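Local atomic coordinates of TRAP-T family transporter, DctP (Periplasmic binding) subunit (Sulfitobacter sp. NAS-14.1, PDB entry 4PF8), a protein that probably serves as the periplasmic solute-binding subunit of a TRAP transporter and binds beta-D-galacturonate. Residues F87-P91 with V168-D172; E206-Y212 with Y224-L230. All coordinates share one frame; numbering follows the deposited sequence.

Contact 1 of 2, residues F87-P91 with V168-D172. With GTR (beta-D-galactopyranuronic acid), chain D.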
loop_
_atom_site.group_PDB
_atom_site.type_symbol
_atom_site.label_atom_id
_atom_site.label_comp_id
_atom_site.label_asym_id
_atom_site.label_seq_id
_atom_site.Cartn_x
_atom_site.Cartn_y
_atom_site.Cartn_z
ATOM N N PHE A 87 5.863 1.563 -4.177
ATOM C CA PHE A 87 5.872 1.120 -2.791
ATOM C C PHE A 87 4.602 1.553 -2.074
ATOM O O PHE A 87 4.191 2.714 -2.166
ATOM C CB PHE A 87 7.039 1.739 -2.009
ATOM C CG PHE A 87 8.394 1.442 -2.552
ATOM C CD1 PHE A 87 8.844 0.157 -2.726
ATOM C CD2 PHE A 87 9.282 2.475 -2.793
ATOM C CE1 PHE A 87 10.100 -0.102 -3.209
ATOM C CE2 PHE A 87 10.576 2.212 -3.259
ATOM C CZ PHE A 87 10.961 0.915 -3.485
ATOM N N SER A 88 4.037 0.647 -1.303
ATOM C CA SER A 88 3.002 1.044 -0.366
ATOM C C SER A 88 3.644 1.978 0.639
ATOM O O SER A 88 4.770 1.724 1.106
ATOM C CB SER A 88 2.478 -0.187 0.347
ATOM O OG SER A 88 1.552 0.128 1.383
ATOM N N LEU A 89 2.923 3.025 1.031
ATOM C CA LEU A 89 3.413 3.861 2.108
ATOM C C LEU A 89 3.362 3.152 3.477
ATOM O O LEU A 89 3.945 3.632 4.450
ATOM C CB LEU A 89 2.653 5.170 2.123
ATOM C CG LEU A 89 3.232 6.227 1.200
ATOM C CD1 LEU A 89 3.255 5.794 -0.233
ATOM C CD2 LEU A 89 2.461 7.552 1.341
ATOM N N GLY A 90 2.711 1.996 3.556
ATOM C CA GLY A 90 2.603 1.283 4.814
ATOM C C GLY A 90 3.969 0.964 5.415
ATOM O O GLY A 90 4.304 1.379 6.515
ATOM N N PRO A 91 4.797 0.212 4.681
ATOM C CA PRO A 91 6.127 -0.141 5.192
ATOM C C PRO A 91 7.128 1.015 5.147
ATOM O O PRO A 91 8.223 0.926 5.708
ATOM C CB PRO A 91 6.581 -1.271 4.255
ATOM C CG PRO A 91 5.325 -1.751 3.555
ATOM C CD PRO A 91 4.435 -0.545 3.470
ATOM N N VAL A 168 0.234 -8.903 9.636
ATOM C CA VAL A 168 0.241 -7.506 9.261
ATOM C C VAL A 168 1.524 -7.187 8.479
ATOM O O VAL A 168 2.475 -7.974 8.490
ATOM C CB VAL A 168 0.147 -6.596 10.485
ATOM C CG1 VAL A 168 -1.205 -6.791 11.159
ATOM C CG2 VAL A 168 1.279 -6.836 11.470
HETATM N N MSE A 169 1.514 -6.048 7.805
HETATM C CA MSE A 169 2.716 -5.496 7.174
HETATM C C MSE A 169 3.703 -5.022 8.228
HETATM O O MSE A 169 3.390 -4.924 9.413
HETATM C CB MSE A 169 2.359 -4.274 6.320
HETATM C CG MSE A 169 1.632 -4.562 5.095
HETATM SE SE MSE A 169 1.532 -2.931 4.028
HETATM C CE MSE A 169 -0.056 -2.092 4.754
ATOM N N ASN A 170 4.903 -4.683 7.764
ATOM C CA ASN A 170 5.965 -4.208 8.652
ATOM C C ASN A 170 5.833 -2.729 9.019
ATOM O O ASN A 170 6.567 -1.866 8.533
ATOM C CB ASN A 170 7.321 -4.487 7.993
ATOM C CG ASN A 170 7.538 -5.961 7.737
ATOM O OD1 ASN A 170 7.420 -6.438 6.607
ATOM N ND2 ASN A 170 7.830 -6.702 8.793
ATOM N N ASN A 171 4.872 -2.438 9.891
ATOM C CA ASN A 171 4.751 -1.132 10.525
ATOM C C ASN A 171 4.144 -1.395 11.898
ATOM O O ASN A 171 3.111 -2.044 11.998
ATOM C CB ASN A 171 3.856 -0.203 9.682
ATOM C CG ASN A 171 3.830 1.217 10.187
ATOM O OD1 ASN A 171 3.863 1.465 11.390
ATOM N ND2 ASN A 171 3.783 2.176 9.261
ATOM N N ASP A 172 4.785 -0.891 12.956
ATOM C CA ASP A 172 4.304 -1.087 14.328
ATOM C C ASP A 172 2.874 -0.608 14.561
ATOM O O ASP A 172 2.191 -1.112 15.453
ATOM C CB ASP A 172 5.223 -0.360 15.314
ATOM C CG ASP A 172 6.644 -0.864 15.251
ATOM O OD1 ASP A 172 6.814 -2.081 15.030
ATOM O OD2 ASP A 172 7.587 -0.051 15.415
HETATM C C1 GTR D . -0.763 -4.538 -0.953
HETATM C C2 GTR D . 0.216 -3.505 -1.405
HETATM C C3 GTR D . 1.590 -4.152 -1.410
HETATM C C4 GTR D . 1.969 -4.652 -0.022
HETATM C C5 GTR D . 0.866 -5.620 0.393
HETATM C C6 GTR D . 1.097 -6.111 1.817
HETATM O O1 GTR D . -2.102 -3.960 -0.863
HETATM O O2 GTR D . -0.147 -3.115 -2.757
HETATM O O3 GTR D . 2.531 -3.113 -1.754
HETATM O O4 GTR D . 1.996 -3.520 0.864
HETATM O O5 GTR D . -0.435 -5.001 0.321
HETATM O O6A GTR D . 0.055 -6.352 2.483
HETATM O O6B GTR D . 2.265 -6.376 2.184
HETATM O O HOH W 1 8.964 -1.464 7.217
HETATM O O HOH W 2 6.914 1.025 8.603
#

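Contact 2 of 2, residues E206-Y212 with Y224-L230. With GTR (beta-D-galactopyranuronic acid), chain D.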
loop_
_atom_site.group_PDB
_atom_site.type_symbol
_atom_site.label_atom_id
_atom_site.label_comp_id
_atom_site.label_asym_id
_atom_site.label_seq_id
_atom_site.Cartn_x
_atom_site.Cartn_y
_atom_site.Cartn_z
ATOM N N GLU A 206 -5.157 -8.893 6.069
ATOM C CA GLU A 206 -6.073 -7.852 5.601
ATOM C C GLU A 206 -5.476 -7.202 4.358
ATOM O O GLU A 206 -4.279 -7.016 4.262
ATOM C CB GLU A 206 -6.358 -6.814 6.682
ATOM C CG GLU A 206 -5.178 -6.442 7.537
ATOM C CD GLU A 206 -4.334 -5.362 6.924
ATOM O OE1 GLU A 206 -3.086 -5.554 6.826
ATOM O OE2 GLU A 206 -4.910 -4.327 6.512
ATOM N N ASN A 207 -6.333 -6.912 3.397
ATOM C CA ASN A 207 -5.898 -6.334 2.142
ATOM C C ASN A 207 -7.069 -5.944 1.275
ATOM O O ASN A 207 -8.213 -6.235 1.601
ATOM C CB ASN A 207 -4.950 -7.263 1.389
ATOM C CG ASN A 207 -3.767 -6.522 0.844
ATOM O OD1 ASN A 207 -3.943 -5.527 0.128
ATOM N ND2 ASN A 207 -2.552 -6.963 1.201
ATOM N N ASN A 208 -6.763 -5.265 0.172
ATOM C CA ASN A 208 -7.754 -4.883 -0.819
ATOM C C ASN A 208 -8.120 -6.089 -1.685
ATOM O O ASN A 208 -7.495 -7.159 -1.606
ATOM C CB ASN A 208 -7.218 -3.704 -1.660
ATOM C CG ASN A 208 -5.881 -4.029 -2.341
ATOM O OD1 ASN A 208 -5.733 -5.094 -2.931
ATOM N ND2 ASN A 208 -4.923 -3.096 -2.287
ATOM N N PRO A 209 -9.207 -5.958 -2.462
ATOM C CA PRO A 209 -9.675 -7.165 -3.144
ATOM C C PRO A 209 -8.692 -7.695 -4.203
ATOM O O PRO A 209 -8.471 -8.904 -4.270
ATOM C CB PRO A 209 -11.028 -6.723 -3.732
ATOM C CG PRO A 209 -11.486 -5.643 -2.768
ATOM C CD PRO A 209 -10.231 -4.901 -2.425
ATOM N N PRO A 210 -8.049 -6.818 -4.981
ATOM C CA PRO A 210 -7.099 -7.387 -5.948
ATOM C C PRO A 210 -5.904 -8.131 -5.325
ATOM O O PRO A 210 -5.424 -9.121 -5.877
ATOM C CB PRO A 210 -6.642 -6.155 -6.732
ATOM C CG PRO A 210 -7.832 -5.219 -6.661
ATOM C CD PRO A 210 -8.281 -5.384 -5.229
ATOM N N SER A 211 -5.429 -7.660 -4.190
ATOM C CA SER A 211 -4.338 -8.360 -3.492
ATOM C C SER A 211 -4.795 -9.701 -2.946
ATOM O O SER A 211 -4.115 -10.689 -3.079
ATOM C CB SER A 211 -3.785 -7.507 -2.349
ATOM O OG SER A 211 -2.989 -6.429 -2.832
ATOM N N TYR A 212 -5.957 -9.703 -2.309
ATOM C CA TYR A 212 -6.560 -10.915 -1.732
ATOM C C TYR A 212 -6.797 -11.971 -2.804
ATOM O O TYR A 212 -6.588 -13.168 -2.573
ATOM C CB TYR A 212 -7.861 -10.478 -1.050
ATOM C CG TYR A 212 -8.771 -11.535 -0.496
ATOM C CD1 TYR A 212 -8.325 -12.494 0.392
ATOM C CD2 TYR A 212 -10.128 -11.504 -0.794
ATOM C CE1 TYR A 212 -9.190 -13.424 0.913
ATOM C CE2 TYR A 212 -10.999 -12.436 -0.279
ATOM C CZ TYR A 212 -10.538 -13.358 0.586
ATOM O OH TYR A 212 -11.446 -14.270 1.079
ATOM N N TYR A 224 -14.327 -12.937 3.962
ATOM C CA TYR A 224 -13.811 -11.586 3.670
ATOM C C TYR A 224 -14.825 -10.609 4.247
ATOM O O TYR A 224 -16.011 -10.643 3.880
ATOM C CB TYR A 224 -13.694 -11.392 2.147
ATOM C CG TYR A 224 -12.880 -10.198 1.643
ATOM C CD1 TYR A 224 -11.811 -9.707 2.358
ATOM C CD2 TYR A 224 -13.163 -9.609 0.409
ATOM C CE1 TYR A 224 -11.037 -8.657 1.876
ATOM C CE2 TYR A 224 -12.405 -8.566 -0.067
ATOM C CZ TYR A 224 -11.338 -8.093 0.686
ATOM O OH TYR A 224 -10.558 -7.032 0.220
ATOM N N SER A 225 -14.361 -9.778 5.170
ATOM C CA SER A 225 -15.227 -8.905 5.941
ATOM C C SER A 225 -14.787 -7.468 5.631
ATOM O O SER A 225 -13.660 -7.082 5.931
ATOM C CB SER A 225 -15.112 -9.212 7.416
ATOM O OG SER A 225 -15.418 -10.590 7.657
ATOM N N LEU A 226 -15.686 -6.700 5.034
ATOM C CA LEU A 226 -15.332 -5.420 4.429
ATOM C C LEU A 226 -15.260 -4.259 5.430
ATOM O O LEU A 226 -16.025 -3.282 5.354
ATOM C CB LEU A 226 -16.257 -5.110 3.242
ATOM C CG LEU A 226 -16.232 -6.149 2.111
ATOM C CD1 LEU A 226 -17.310 -5.829 1.072
ATOM C CD2 LEU A 226 -14.864 -6.269 1.453
ATOM N N THR A 227 -14.302 -4.372 6.344
ATOM C CA THR A 227 -14.032 -3.352 7.336
ATOM C C THR A 227 -13.464 -2.082 6.736
ATOM O O THR A 227 -13.661 -1.007 7.270
ATOM C CB THR A 227 -13.071 -3.897 8.378
ATOM O OG1 THR A 227 -11.991 -4.553 7.703
ATOM C CG2 THR A 227 -13.777 -4.921 9.273
ATOM N N GLN A 228 -12.729 -2.210 5.635
ATOM C CA GLN A 228 -12.186 -1.050 4.944
ATOM C C GLN A 228 -11.471 -0.111 5.906
ATOM O O GLN A 228 -11.641 1.106 5.864
ATOM C CB GLN A 228 -13.290 -0.367 4.159
ATOM C CG GLN A 228 -13.890 -1.332 3.138
ATOM C CD GLN A 228 -15.153 -0.812 2.459
ATOM O OE1 GLN A 228 -16.018 -0.207 3.095
ATOM N NE2 GLN A 228 -15.269 -1.073 1.169
ATOM N N HIS A 229 -10.631 -0.700 6.759
ATOM C CA HIS A 229 -10.109 -0.010 7.930
ATOM C C HIS A 229 -8.843 0.790 7.622
ATOM O O HIS A 229 -8.424 1.604 8.439
ATOM C CB HIS A 229 -9.823 -1.033 9.021
ATOM C CG HIS A 229 -9.008 -2.185 8.540
ATOM N ND1 HIS A 229 -9.561 -3.397 8.202
ATOM C CD2 HIS A 229 -7.681 -2.295 8.292
ATOM C CE1 HIS A 229 -8.611 -4.214 7.782
ATOM N NE2 HIS A 229 -7.462 -3.556 7.802
ATOM N N LEU A 230 -8.246 0.564 6.448
ATOM C CA LEU A 230 -7.043 1.298 6.069
ATOM C C LEU A 230 -7.174 1.628 4.587
ATOM O O LEU A 230 -7.689 0.819 3.804
ATOM C CB LEU A 230 -5.762 0.479 6.258
ATOM C CG LEU A 230 -5.262 0.292 7.695
ATOM C CD1 LEU A 230 -4.301 -0.886 7.722
ATOM C CD2 LEU A 230 -4.615 1.574 8.146
HETATM C C1 GTR D . -0.763 -4.538 -0.953
HETATM C C2 GTR D . 0.216 -3.505 -1.405
HETATM C C3 GTR D . 1.590 -4.152 -1.410
HETATM C C4 GTR D . 1.969 -4.652 -0.022
HETATM C C5 GTR D . 0.866 -5.620 0.393
HETATM C C6 GTR D . 1.097 -6.111 1.817
HETATM O O1 GTR D . -2.102 -3.960 -0.863
HETATM O O2 GTR D . -0.147 -3.115 -2.757
HETATM O O3 GTR D . 2.531 -3.113 -1.754
HETATM O O4 GTR D . 1.996 -3.520 0.864
HETATM O O5 GTR D . -0.435 -5.001 0.321
HETATM O O6A GTR D . 0.055 -6.352 2.483
HETATM O O6B GTR D . 2.265 -6.376 2.184
#

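Contact 1 of 2, residues F87-P91 with V168-D172
Met169, deposited as selenomethionine, lays its selenium against the ring of Pro91, with SE 3.8 Å from Pro91 CD, and the same SE lies 3.3 Å from O4 of the bound galacturonate. Ser88 approaches this hydroxyl as well, its CB 3.4 Å from GTR O4, so the two segments meet beside the sugar as parts of its pocket. A bend at the last torsion of Met169 (chi3 -87°) turns the methyl toward Gly90, with CE 4.3 Å from Gly90 CA. The CG of Met169, higher up the chain, passes close to both carboxylate oxygens of the ligand. Strand 84-88 lies in the five-stranded mixed sheet, whereas 168-172 leads out of strand 165-168 of the opposing lobe. Their meeting across the cleft is consistent with the closed, ligand-bound form of a two-lobed periplasmic binding protein. Behind the ligand shell, Asn171 ND2 donates to Gly90 O at 2.9 Å (N-H...O angle 162°), with the donor in the carbonyl plane and the acceptor close to the plane of the Asn171 amide. The same ND2 also bonds Asn100 OD1, while Asn171 OD1 caps helix 172-179 at Leu173 N; with both ends of the amide engaged, its rotation is fixed. Ser88 is likewise an N-cap: OG, set anti to the backbone N (chi1 174°), accepts from Gly90 N at 3.1 Å. Its own backbone N bonds OE1 of Gln70, whose NE2 holds the ligand, which links this turn to a second ligand-binding residue. Next to this, an inverse gamma turn centred on Asn170 accompanies a water bridge: water 1 donates to Pro91 O at 2.9 Å and to Asn170 O at 2.8 Å.

Contact 2 of 2, residues E206-Y212 with Y224-L230
From Glu206 to Tyr212 the backbone leaves a strand and enters a helix, staying well clear of segment 224-230 (Asn208 CA and Gln228 CA are 8.2 Å apart), so the contact depends on side chains, one of which reaches a backbone carbonyl. With CG anti to the backbone N (chi1 -166°), Tyr224 carries its ring across to Asn207 and Tyr212. Its OH donates to Asn207 O at 2.8 Å, tilted out of the carbonyl plane, and lies against the Pro209 ring, with OH 3.4 Å from Pro209 CD. Over one face of the Tyr224 ring comes the CD2-CE2 side of Tyr212; the rings meet obliquely, centroids 4.3 Å apart and planes at 31°. Leu226 CD2 lies over the opposite face, toward its rim. Without the phenol, as with an alanine here, Asn207 O would probably lose this donor and a gap open beside Tyr212 and Pro209. Farther along, His229 NE2 donates to Glu206 OE2 at 3.0 Å (N-H...O angle 165°), on the anti side of the carboxylate and near the imidazole plane. Thr227 OG1 shares a hydrogen bond with His229 ND1, so the imidazole is held at both nitrogens. Glu206 OE2 also forms a salt bridge with Arg146, a ligand-binding residue, consistent with a second-shell role for Glu206, itself held by His229. In the first shell, Asn207 takes the sugar by both ends of its amide: OD1 accepts from GTR O1 at 2.6 Å, and ND2 donates to GTR O5 at 3.0 Å. Asn208 OD1 accepts from Ser211 N at 2.9 Å, capping helix 209-214, while its ND2 bonds Ala143 O. Strand 146-150 lies between 204-207 and 223-230; helix 248-282 packs on Pro209 and Tyr212, while helix 172-179 touches His229 and Leu230.

How the contacts relate
From the N terminus, the chain first completes strand 84-88 and helix 89-92, then runs through strands 135-141 and 146-150 before returning at 168-172, where contact 1 closes a loop of 76 intervening residues. Contact 2 opens only later, at 206-212, and closes a much shorter loop of 11 residues at 224-230; the two are in series, neither nested nor crossed. Contact 1 joins the five-stranded sheet to the opposing lobe, whereas contact 2 joins strand 204-207 and helix 209-214 to strand 223-230 of the same four-stranded sheet. Their nearest atoms are about 5 Å apart without touching, yet both reach the galacturonate, contact 1 beside O4 and contact 2 at O1 and O5.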